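Long-range contacts in glucose-6-phosphate isomerase (Plasmodium falciparum, PDB 3QKI), which probably catalyses the reversible isomerisation of alpha-D-glucose 6-phosphate to beta-D-fructose 6-phosphate, an early step of glycolysis: residues Y29-V33 with F365-F370; Y192-N198 with N210-N216; V302-W306 with S317-L322. All coordinates share one frame; numbering follows the deposited sequence.

Overall arrangement
Contact 1 opens first, on helix 27-39 near the N terminus, and closes last, on helix 356-371, which leads into strand 375-380 of the mixed sheet. The other two contacts nest inside that long loop and follow one another in series. Contact 2 closes a short loop between the end of helix 179-197 and the residues leading to strand 219-223; contact 3 joins strand 302-303 to the start of helix 318-328. Those two strands are the outermost of the same five-stranded parallel sheet, and the contact centres lie about 26 Å apart. Contact 1 is remote from both, its centre about 49 Å from that of contact 2 and about 40 Å from that of contact 3.

Contact 1: residues Y29-V33 with F365-F370; sequences YKELV and FYNSHF
The hydroxyl of Tyr29 meets the imidazole of His369 in a hydrogen bond of 2.9 Å between Tyr29 OH and His369 ND1, with each partner lying in the plane of the other's ring, at its edge. On its far nitrogen, NE2, His369 is hydrogen-bonded to the backbone O of Asn414, which helps fix the imidazole's rotation. One face of that imidazole is covered by Phe365, whose CE1 sits 3.7 Å above the centre of the His369 ring. With CG of Tyr29 anti to the backbone N (chi1 -173°), the phenol reaches across to the facing helix. There the rim of Phe370 points at the phenol face in an edge-to-face pair, planes at 55°, with Phe370 CZ 3.6 Å from Tyr29 CE2. Phe365 CZ also approaches Tyr29 CE2, at 3.7 Å, near the phenol plane. This is an aromatic cluster, Tyr29 with His369 and Phe370, in a helix-helix packing that joins helix 27-39 to helix 356-371; the axes of the two short segments approach to 11.3 Å, at a crossing angle of -72°. The Phe370 ring is sandwiched: Leu32 CB makes a CH-pi contact over one face, 3.6 Å from Phe370 CZ, while His369 CB lies 4.0 Å above the ring centre of Phe370 on the opposite face. At the edge of the same ring, Val33 CG2 comes to 3.8 Å from Phe370 CE1. More loosely, Leu32 CD2 touches Tyr366, whose hydroxyl is hydrogen-bonded to Arg72 O; Leu81 of helix 75-87 touches both Leu32 and Tyr366.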
loop_
_atom_site.group_PDB
_atom_site.type_symbol
_atom_site.label_atom_id
_atom_site.label_comp_id
_atom_site.label_asym_id
_atom_site.label_seq_id
_atom_site.Cartn_x
_atom_site.Cartn_y
_atom_site.Cartn_z
ATOM N N TYR A 29 -12.542 20.023 25.459
ATOM C CA TYR A 29 -11.300 19.939 24.695
ATOM C C TYR A 29 -10.138 20.476 25.563
ATOM O O TYR A 29 -9.057 19.869 25.632
ATOM C CB TYR A 29 -11.404 20.746 23.374
ATOM C CG TYR A 29 -10.218 20.569 22.444
ATOM C CD1 TYR A 29 -9.035 21.281 22.643
ATOM C CD2 TYR A 29 -10.300 19.745 21.320
ATOM C CE1 TYR A 29 -7.948 21.134 21.789
ATOM C CE2 TYR A 29 -9.204 19.567 20.473
ATOM C CZ TYR A 29 -8.023 20.260 20.718
ATOM O OH TYR A 29 -6.927 20.155 19.891
ATOM N N LYS A 30 -10.358 21.640 26.196
ATOM C CA LYS A 30 -9.373 22.271 27.069
ATOM C C LYS A 30 -9.031 21.316 28.249
ATOM O O LYS A 30 -7.862 21.203 28.607
ATOM C CB LYS A 30 -9.878 23.636 27.559
ATOM C CG LYS A 30 -9.756 24.737 26.510
ATOM C CD LYS A 30 -10.574 25.946 26.891
ATOM C CE LYS A 30 -10.359 27.094 25.932
ATOM N NZ LYS A 30 -11.330 28.205 26.161
ATOM N N GLU A 31 -10.026 20.551 28.740
ATOM C CA GLU A 31 -9.832 19.576 29.809
ATOM C C GLU A 31 -9.007 18.378 29.308
ATOM O O GLU A 31 -8.115 17.925 30.018
ATOM C CB GLU A 31 -11.174 19.123 30.414
ATOM C CG GLU A 31 -11.869 20.240 31.176
ATOM C CD GLU A 31 -13.260 19.953 31.707
ATOM O OE1 GLU A 31 -13.969 19.100 31.126
ATOM O OE2 GLU A 31 -13.647 20.602 32.706
ATOM N N LEU A 32 -9.268 17.906 28.066
ATOM C CA LEU A 32 -8.514 16.814 27.440
ATOM C C LEU A 32 -7.037 17.206 27.241
ATOM O O LEU A 32 -6.180 16.355 27.421
ATOM C CB LEU A 32 -9.172 16.364 26.124
ATOM C CG LEU A 32 -10.392 15.473 26.288
ATOM C CD1 LEU A 32 -11.270 15.503 25.057
ATOM C CD2 LEU A 32 -10.005 14.069 26.664
ATOM N N VAL A 33 -6.738 18.487 26.955
ATOM C CA VAL A 33 -5.353 18.981 26.825
ATOM C C VAL A 33 -4.588 18.691 28.140
ATOM O O VAL A 33 -3.480 18.151 28.101
ATOM C CB VAL A 33 -5.300 20.497 26.469
ATOM C CG1 VAL A 33 -3.867 21.030 26.500
ATOM C CG2 VAL A 33 -5.936 20.785 25.120
ATOM N N PHE A 365 -9.126 10.627 17.232
ATOM C CA PHE A 365 -9.140 12.066 17.497
ATOM C C PHE A 365 -8.185 12.399 18.645
ATOM O O PHE A 365 -7.399 13.334 18.539
ATOM C CB PHE A 365 -10.588 12.509 17.827
ATOM C CG PHE A 365 -10.729 13.939 18.290
ATOM C CD1 PHE A 365 -10.669 14.992 17.385
ATOM C CD2 PHE A 365 -10.930 14.233 19.638
ATOM C CE1 PHE A 365 -10.809 16.319 17.818
ATOM C CE2 PHE A 365 -11.038 15.555 20.075
ATOM C CZ PHE A 365 -10.976 16.591 19.164
ATOM N N TYR A 366 -8.261 11.616 19.750
ATOM C CA TYR A 366 -7.424 11.766 20.935
ATOM C C TYR A 366 -5.922 11.612 20.585
ATOM O O TYR A 366 -5.130 12.501 20.893
ATOM C CB TYR A 366 -7.861 10.710 21.960
ATOM C CG TYR A 366 -7.071 10.687 23.246
ATOM C CD1 TYR A 366 -7.291 11.640 24.241
ATOM C CD2 TYR A 366 -6.180 9.653 23.520
ATOM C CE1 TYR A 366 -6.595 11.604 25.444
ATOM C CE2 TYR A 366 -5.473 9.605 24.725
ATOM C CZ TYR A 366 -5.694 10.578 25.688
ATOM O OH TYR A 366 -5.010 10.527 26.876
ATOM N N ASN A 367 -5.557 10.512 19.899
ATOM C CA ASN A 367 -4.168 10.262 19.473
ATOM C C ASN A 367 -3.631 11.346 18.580
ATOM O O ASN A 367 -2.489 11.784 18.763
ATOM C CB ASN A 367 -4.045 8.908 18.784
ATOM C CG ASN A 367 -4.129 7.764 19.750
ATOM O OD1 ASN A 367 -3.868 7.926 20.934
ATOM N ND2 ASN A 367 -4.515 6.588 19.269
ATOM N N SER A 368 -4.442 11.800 17.632
ATOM C CA SER A 368 -4.006 12.844 16.701
ATOM C C SER A 368 -3.912 14.221 17.380
ATOM O O SER A 368 -2.903 14.912 17.227
ATOM C CB SER A 368 -4.942 12.906 15.495
ATOM O OG SER A 368 -4.661 14.034 14.669
ATOM N N HIS A 369 -4.975 14.637 18.105
ATOM C CA HIS A 369 -4.982 15.956 18.723
ATOM C C HIS A 369 -4.102 16.150 19.941
ATOM O O HIS A 369 -3.431 17.170 20.038
ATOM C CB HIS A 369 -6.415 16.460 18.979
ATOM C CG HIS A 369 -7.037 17.046 17.752
ATOM N ND1 HIS A 369 -7.429 18.373 17.709
ATOM C CD2 HIS A 369 -7.262 16.483 16.538
ATOM C CE1 HIS A 369 -7.876 18.576 16.482
ATOM N NE2 HIS A 369 -7.793 17.471 15.741
ATOM N N PHE A 370 -4.118 15.196 20.868
ATOM C CA PHE A 370 -3.417 15.309 22.146
ATOM C C PHE A 370 -2.017 14.690 22.213
ATOM O O PHE A 370 -1.211 15.093 23.052
ATOM C CB PHE A 370 -4.345 14.882 23.290
ATOM C CG PHE A 370 -5.659 15.615 23.186
ATOM C CD1 PHE A 370 -5.719 16.993 23.369
ATOM C CD2 PHE A 370 -6.811 14.956 22.778
ATOM C CE1 PHE A 370 -6.912 17.686 23.177
ATOM C CE2 PHE A 370 -8.007 15.650 22.600
ATOM C CZ PHE A 370 -8.043 17.012 22.781
#

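Contact 2: residues Y192-N198 with N210-N216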
loop_
_atom_site.group_PDB
_atom_site.type_symbol
_atom_site.label_atom_id
_atom_site.label_comp_id
_atom_site.label_asym_id
_atom_site.label_seq_id
_atom_site.Cartn_x
_atom_site.Cartn_y
_atom_site.Cartn_z
ATOM N N TYR A 192 -16.038 -17.717 -0.614
ATOM C CA TYR A 192 -16.961 -18.194 -1.605
ATOM C C TYR A 192 -16.431 -19.489 -2.294
ATOM O O TYR A 192 -17.152 -20.489 -2.328
ATOM C CB TYR A 192 -17.228 -17.061 -2.595
ATOM C CG TYR A 192 -17.900 -17.483 -3.879
ATOM C CD1 TYR A 192 -19.256 -17.836 -3.903
ATOM C CD2 TYR A 192 -17.195 -17.505 -5.077
ATOM C CE1 TYR A 192 -19.885 -18.193 -5.095
ATOM C CE2 TYR A 192 -17.807 -17.874 -6.264
ATOM C CZ TYR A 192 -19.153 -18.213 -6.272
ATOM O OH TYR A 192 -19.730 -18.563 -7.465
ATOM N N TYR A 193 -15.172 -19.507 -2.768
ATOM C CA TYR A 193 -14.641 -20.723 -3.427
ATOM C C TYR A 193 -14.547 -21.927 -2.506
ATOM O O TYR A 193 -14.874 -23.034 -2.919
ATOM C CB TYR A 193 -13.240 -20.533 -4.002
ATOM C CG TYR A 193 -13.000 -19.372 -4.931
ATOM C CD1 TYR A 193 -13.968 -18.975 -5.854
ATOM C CD2 TYR A 193 -11.749 -18.757 -4.992
ATOM C CE1 TYR A 193 -13.744 -17.897 -6.712
ATOM C CE2 TYR A 193 -11.494 -17.728 -5.886
ATOM C CZ TYR A 193 -12.493 -17.289 -6.735
ATOM O OH TYR A 193 -12.201 -16.264 -7.617
ATOM N N ASN A 194 -14.039 -21.717 -1.287
ATOM C CA ASN A 194 -13.735 -22.783 -0.335
ATOM C C ASN A 194 -14.948 -23.292 0.433
ATOM O O ASN A 194 -15.145 -24.508 0.500
ATOM C CB ASN A 194 -12.602 -22.365 0.628
ATOM C CG ASN A 194 -11.316 -22.017 -0.086
ATOM O OD1 ASN A 194 -11.150 -22.283 -1.280
ATOM N ND2 ASN A 194 -10.377 -21.417 0.628
ATOM N N MET A 195 -15.705 -22.370 1.057
ATOM C CA MET A 195 -16.873 -22.694 1.880
ATOM C C MET A 195 -18.117 -22.983 1.057
ATOM O O MET A 195 -18.898 -23.845 1.428
ATOM C CB MET A 195 -17.117 -21.586 2.932
ATOM C CG MET A 195 -16.418 -21.836 4.257
ATOM S SD MET A 195 -14.652 -22.258 4.172
ATOM C CE MET A 195 -13.941 -20.728 4.051
ATOM N N GLU A 196 -18.321 -22.251 -0.033
ATOM C CA GLU A 196 -19.493 -22.450 -0.868
ATOM C C GLU A 196 -19.251 -23.440 -2.029
ATOM O O GLU A 196 -19.844 -24.507 -2.032
ATOM C CB GLU A 196 -20.067 -21.114 -1.366
ATOM C CG GLU A 196 -21.312 -21.284 -2.222
ATOM C CD GLU A 196 -22.143 -20.044 -2.475
ATOM O OE1 GLU A 196 -22.071 -19.072 -1.684
ATOM O OE2 GLU A 196 -22.900 -20.062 -3.470
ATOM N N LEU A 197 -18.391 -23.115 -2.985
ATOM C CA LEU A 197 -18.176 -24.001 -4.132
ATOM C C LEU A 197 -17.545 -25.356 -3.787
ATOM O O LEU A 197 -17.976 -26.369 -4.334
ATOM C CB LEU A 197 -17.400 -23.316 -5.265
ATOM C CG LEU A 197 -17.942 -21.983 -5.757
ATOM C CD1 LEU A 197 -17.137 -21.507 -6.926
ATOM C CD2 LEU A 197 -19.425 -22.070 -6.146
ATOM N N ASN A 198 -16.561 -25.374 -2.869
ATOM C CA ASN A 198 -15.869 -26.593 -2.469
ATOM C C ASN A 198 -16.418 -27.190 -1.189
ATOM O O ASN A 198 -15.990 -28.271 -0.799
ATOM C CB ASN A 198 -14.335 -26.396 -2.447
ATOM C CG ASN A 198 -13.761 -26.289 -3.837
ATOM O OD1 ASN A 198 -13.502 -27.288 -4.480
ATOM N ND2 ASN A 198 -13.535 -25.066 -4.343
ATOM N N ASN A 210 -9.172 -28.668 -3.484
ATOM C CA ASN A 210 -10.196 -27.691 -3.873
ATOM C C ASN A 210 -10.047 -27.350 -5.336
ATOM O O ASN A 210 -8.917 -27.195 -5.834
ATOM C CB ASN A 210 -10.097 -26.408 -3.043
ATOM C CG ASN A 210 -10.760 -26.475 -1.690
ATOM O OD1 ASN A 210 -11.304 -27.491 -1.264
ATOM N ND2 ASN A 210 -10.744 -25.363 -0.983
ATOM N N ASN A 211 -11.176 -27.278 -6.031
ATOM C CA ASN A 211 -11.218 -26.976 -7.454
ATOM C C ASN A 211 -11.557 -25.496 -7.662
ATOM O O ASN A 211 -12.516 -24.993 -7.069
ATOM C CB ASN A 211 -12.250 -27.880 -8.142
ATOM C CG ASN A 211 -12.069 -27.905 -9.635
ATOM O OD1 ASN A 211 -12.344 -26.928 -10.340
ATOM N ND2 ASN A 211 -11.565 -29.010 -10.150
ATOM N N TYR A 212 -10.764 -24.813 -8.504
ATOM C CA TYR A 212 -10.930 -23.392 -8.812
ATOM C C TYR A 212 -11.267 -23.143 -10.295
ATOM O O TYR A 212 -11.400 -22.000 -10.710
ATOM C CB TYR A 212 -9.714 -22.562 -8.304
ATOM C CG TYR A 212 -9.528 -22.669 -6.794
ATOM C CD1 TYR A 212 -10.299 -21.908 -5.916
ATOM C CD2 TYR A 212 -8.614 -23.570 -6.245
ATOM C CE1 TYR A 212 -10.156 -22.031 -4.533
ATOM C CE2 TYR A 212 -8.476 -23.712 -4.862
ATOM C CZ TYR A 212 -9.262 -22.950 -4.010
ATOM O OH TYR A 212 -9.138 -23.070 -2.646
ATOM N N ASP A 213 -11.422 -24.213 -11.076
ATOM C CA ASP A 213 -11.755 -24.143 -12.496
ATOM C C ASP A 213 -13.107 -24.819 -12.664
ATOM O O ASP A 213 -13.216 -25.968 -13.077
ATOM C CB ASP A 213 -10.645 -24.780 -13.376
ATOM C CG ASP A 213 -10.890 -24.741 -14.875
ATOM O OD1 ASP A 213 -11.685 -23.876 -15.331
ATOM O OD2 ASP A 213 -10.258 -25.553 -15.602
ATOM N N GLN A 214 -14.134 -24.119 -12.244
ATOM C CA GLN A 214 -15.500 -24.617 -12.290
ATOM C C GLN A 214 -16.474 -23.462 -12.582
ATOM O O GLN A 214 -16.049 -22.306 -12.688
ATOM C CB GLN A 214 -15.856 -25.392 -11.005
ATOM C CG GLN A 214 -15.726 -24.584 -9.711
ATOM C CD GLN A 214 -16.191 -25.396 -8.537
ATOM O OE1 GLN A 214 -17.385 -25.632 -8.363
ATOM N NE2 GLN A 214 -15.263 -25.829 -7.702
ATOM N N ASP A 215 -17.764 -23.781 -12.769
ATOM C CA ASP A 215 -18.813 -22.793 -13.036
ATOM C C ASP A 215 -18.812 -21.703 -11.984
ATOM O O ASP A 215 -18.604 -21.963 -10.799
ATOM C CB ASP A 215 -20.204 -23.464 -12.975
ATOM C CG ASP A 215 -20.626 -24.246 -14.194
ATOM O OD1 ASP A 215 -21.693 -24.892 -14.136
ATOM O OD2 ASP A 215 -19.899 -24.196 -15.223
ATOM N N ASN A 216 -19.129 -20.491 -12.414
ATOM C CA ASN A 216 -19.265 -19.347 -11.513
ATOM C C ASN A 216 -18.047 -18.975 -10.674
ATOM O O ASN A 216 -18.171 -18.495 -9.544
ATOM C CB ASN A 216 -20.608 -19.346 -10.751
ATOM C CG ASN A 216 -21.798 -19.406 -11.681
ATOM O OD1 ASN A 216 -21.776 -18.892 -12.802
ATOM N ND2 ASN A 216 -22.857 -20.035 -11.244
HETATM O O HOH W 1 -19.492 -26.153 -6.618
HETATM O O HOH W 2 -15.686 -28.547 -6.696
#
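The amides of Asn198 and Asn210 lie stacked, their planes 16° apart, and Asn210 ND2 is hydrogen-bonded to Asn200 OD1. They belong to the beta-alpha-beta connection running from strand 168-172 through helix 179-197 to strand 219-223, where the helix ends in a wider pi-type turn and Asn211 forms an Asx turn with Asp213 N. Asn198 ND2 meets Asn211 O in the plane of its amide, almost straight (173°) at 2.9 Å, whereas Asn211 N comes to Asn198 OD1 tilted from the plane, at 2.8 Å. A further bond from Asn198 ND2 to Tyr193 O, 2.8 Å, ties the amide back to its own helix. Tyr193 CB lies at the edge of the Tyr212 ring, near its plane, 3.5 Å from Tyr212 CE1; the two rings themselves are set obliquely, and both pack on Gln236 of the second subunit. Beyond the ring, Tyr212 OH donates to Asn194 OD1 at 2.6 Å. Leu197 CG covers one face of the Tyr192 ring. Asn216 O lies in the plane of that ring, at its edge, and accepts from Tyr192 OH at 2.6 Å; the hydroxyl is also hydrogen-bonded to Arg154. Gln214 places CG between its backbone N and carbonyl carbon (chi1 59°) and then extends toward the helix end; its NE2 reaches Asn211 O from the face opposite Asn198 ND2. A water donates both to Gln214 OE1 and, at 2.7 Å from its oxygen, to Leu197 O.

Contact 3: residues V302-W306 with S317-L322; sequences VFEFW and SSVGIL
Phe305 holds CG between its backbone N and carbonyl carbon (chi1 72°), which presents the ring face to Val319. The methyl CG2 of Val319 stands over the ring centre, 3.8 Å from the centroid of Phe305 and only 8° off the normal, a CH-pi contact centred on the ring face. Phe303 and Leu322 meet differently. The leucine, with CG opposite its backbone N, spreads both methyls over one phenyl face: Leu322 CD2 is 3.6 Å from Phe303 CD1, and Leu322 CD1 is 3.9 Å from Phe303 CZ. Between the two aromatics, Ser318 sets OG between its backbone N and carbonyl carbon (chi1 52°), from where Ser318 OG donates to Glu304 O at 2.9 Å, well above the carbonyl plane. A water reinforces the link, donating to Glu304 O and accepting from Ser318 N. Ser317 is the N-cap: its OG accepts from Val319 N at 3.2 Å and is also hydrogen-bonded to Ser314 O. Thus the edge strand 302-303 of the parallel sheet and the chain following it are joined to the capped start of helix 318-328, bordering the fructose 6-phosphate site, where Phe305 packs on Lys250 and Val319 lies near Ser177.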
loop_
_atom_site.group_PDB
_atom_site.type_symbol
_atom_site.label_atom_id
_atom_site.label_comp_id
_atom_site.label_asym_id
_atom_site.label_seq_id
_atom_site.Cartn_x
_atom_site.Cartn_y
_atom_site.Cartn_z
ATOM N N VAL A 302 -28.103 -0.666 -17.594
ATOM C CA VAL A 302 -27.703 0.531 -16.856
ATOM C C VAL A 302 -28.295 0.462 -15.468
ATOM O O VAL A 302 -29.521 0.372 -15.301
ATOM C CB VAL A 302 -28.016 1.874 -17.556
ATOM C CG1 VAL A 302 -27.431 3.040 -16.765
ATOM C CG2 VAL A 302 -27.487 1.886 -18.981
ATOM N N PHE A 303 -27.410 0.471 -14.466
ATOM C CA PHE A 303 -27.777 0.354 -13.058
ATOM C C PHE A 303 -27.532 1.702 -12.378
ATOM O O PHE A 303 -26.447 2.269 -12.458
ATOM C CB PHE A 303 -26.993 -0.792 -12.413
ATOM C CG PHE A 303 -27.327 -2.140 -13.028
ATOM C CD1 PHE A 303 -26.754 -2.540 -14.234
ATOM C CD2 PHE A 303 -28.259 -2.976 -12.437
ATOM C CE1 PHE A 303 -27.064 -3.777 -14.791
ATOM C CE2 PHE A 303 -28.579 -4.209 -13.013
ATOM C CZ PHE A 303 -27.984 -4.598 -14.185
ATOM N N GLU A 304 -28.568 2.249 -11.791
ATOM C CA GLU A 304 -28.488 3.568 -11.206
ATOM C C GLU A 304 -28.023 3.619 -9.747
ATOM O O GLU A 304 -28.083 2.641 -9.002
ATOM C CB GLU A 304 -29.815 4.349 -11.459
ATOM C CG GLU A 304 -30.819 4.355 -10.324
ATOM C CD GLU A 304 -32.237 4.795 -10.647
ATOM O OE1 GLU A 304 -32.644 5.885 -10.181
ATOM O OE2 GLU A 304 -32.972 4.001 -11.280
ATOM N N PHE A 305 -27.508 4.784 -9.386
ATOM C CA PHE A 305 -27.139 5.198 -8.041
ATOM C C PHE A 305 -27.441 6.692 -7.916
ATOM O O PHE A 305 -27.876 7.290 -8.897
ATOM C CB PHE A 305 -25.759 4.710 -7.582
ATOM C CG PHE A 305 -24.527 5.331 -8.188
ATOM C CD1 PHE A 305 -24.184 5.080 -9.512
ATOM C CD2 PHE A 305 -23.623 6.022 -7.396
ATOM C CE1 PHE A 305 -23.004 5.583 -10.048
ATOM C CE2 PHE A 305 -22.438 6.522 -7.931
ATOM C CZ PHE A 305 -22.135 6.301 -9.257
ATOM N N TRP A 306 -27.373 7.253 -6.716
ATOM C CA TRP A 306 -27.852 8.616 -6.483
ATOM C C TRP A 306 -26.803 9.589 -5.985
ATOM O O TRP A 306 -25.774 9.163 -5.450
ATOM C CB TRP A 306 -29.093 8.547 -5.571
ATOM C CG TRP A 306 -30.102 7.584 -6.120
ATOM C CD1 TRP A 306 -31.012 7.834 -7.114
ATOM C CD2 TRP A 306 -30.116 6.159 -5.915
ATOM N NE1 TRP A 306 -31.615 6.665 -7.509
ATOM C CE2 TRP A 306 -31.087 5.619 -6.791
ATOM C CE3 TRP A 306 -29.388 5.282 -5.084
ATOM C CZ2 TRP A 306 -31.383 4.247 -6.828
ATOM C CZ3 TRP A 306 -29.694 3.929 -5.114
ATOM C CH2 TRP A 306 -30.683 3.424 -5.976
ATOM N N SER A 317 -23.943 0.447 -3.005
ATOM C CA SER A 317 -24.906 0.801 -4.057
ATOM C C SER A 317 -24.591 -0.175 -5.202
ATOM O O SER A 317 -23.697 -1.019 -5.040
ATOM C CB SER A 317 -24.692 2.237 -4.539
ATOM O OG SER A 317 -23.517 2.356 -5.336
ATOM N N SER A 318 -25.254 -0.023 -6.379
ATOM C CA SER A 318 -24.975 -0.828 -7.573
ATOM C C SER A 318 -23.473 -0.837 -7.953
ATOM O O SER A 318 -23.009 -1.825 -8.521
ATOM C CB SER A 318 -25.813 -0.353 -8.754
ATOM O OG SER A 318 -25.669 1.043 -8.939
ATOM N N VAL A 319 -22.720 0.224 -7.613
ATOM C CA VAL A 319 -21.260 0.335 -7.869
ATOM C C VAL A 319 -20.529 -0.982 -7.494
ATOM O O VAL A 319 -19.782 -1.536 -8.309
ATOM C CB VAL A 319 -20.613 1.549 -7.137
ATOM C CG1 VAL A 319 -19.075 1.472 -7.181
ATOM C CG2 VAL A 319 -21.114 2.873 -7.716
ATOM N N GLY A 320 -20.780 -1.457 -6.279
ATOM C CA GLY A 320 -20.196 -2.692 -5.773
ATOM C C GLY A 320 -21.157 -3.861 -5.811
ATOM O O GLY A 320 -20.751 -4.971 -6.146
ATOM N N ILE A 321 -22.450 -3.637 -5.491
ATOM C CA ILE A 321 -23.421 -4.739 -5.442
ATOM C C ILE A 321 -23.590 -5.463 -6.780
ATOM O O ILE A 321 -23.715 -6.673 -6.783
ATOM C CB ILE A 321 -24.751 -4.414 -4.711
ATOM C CG1 ILE A 321 -24.510 -3.830 -3.279
ATOM C CG2 ILE A 321 -25.691 -5.645 -4.652
ATOM C CD1 ILE A 321 -23.586 -4.717 -2.244
ATOM N N LEU A 322 -23.527 -4.740 -7.897
ATOM C CA LEU A 322 -23.625 -5.409 -9.191
ATOM C C LEU A 322 -22.423 -6.337 -9.499
ATOM O O LEU A 322 -22.658 -7.540 -9.613
ATOM C CB LEU A 322 -23.929 -4.443 -10.336
ATOM C CG LEU A 322 -23.869 -5.046 -11.725
ATOM C CD1 LEU A 322 -25.039 -6.014 -11.975
ATOM C CD2 LEU A 322 -23.800 -3.977 -12.743
HETATM O O HOH W 3 -27.626 1.473 -6.386
#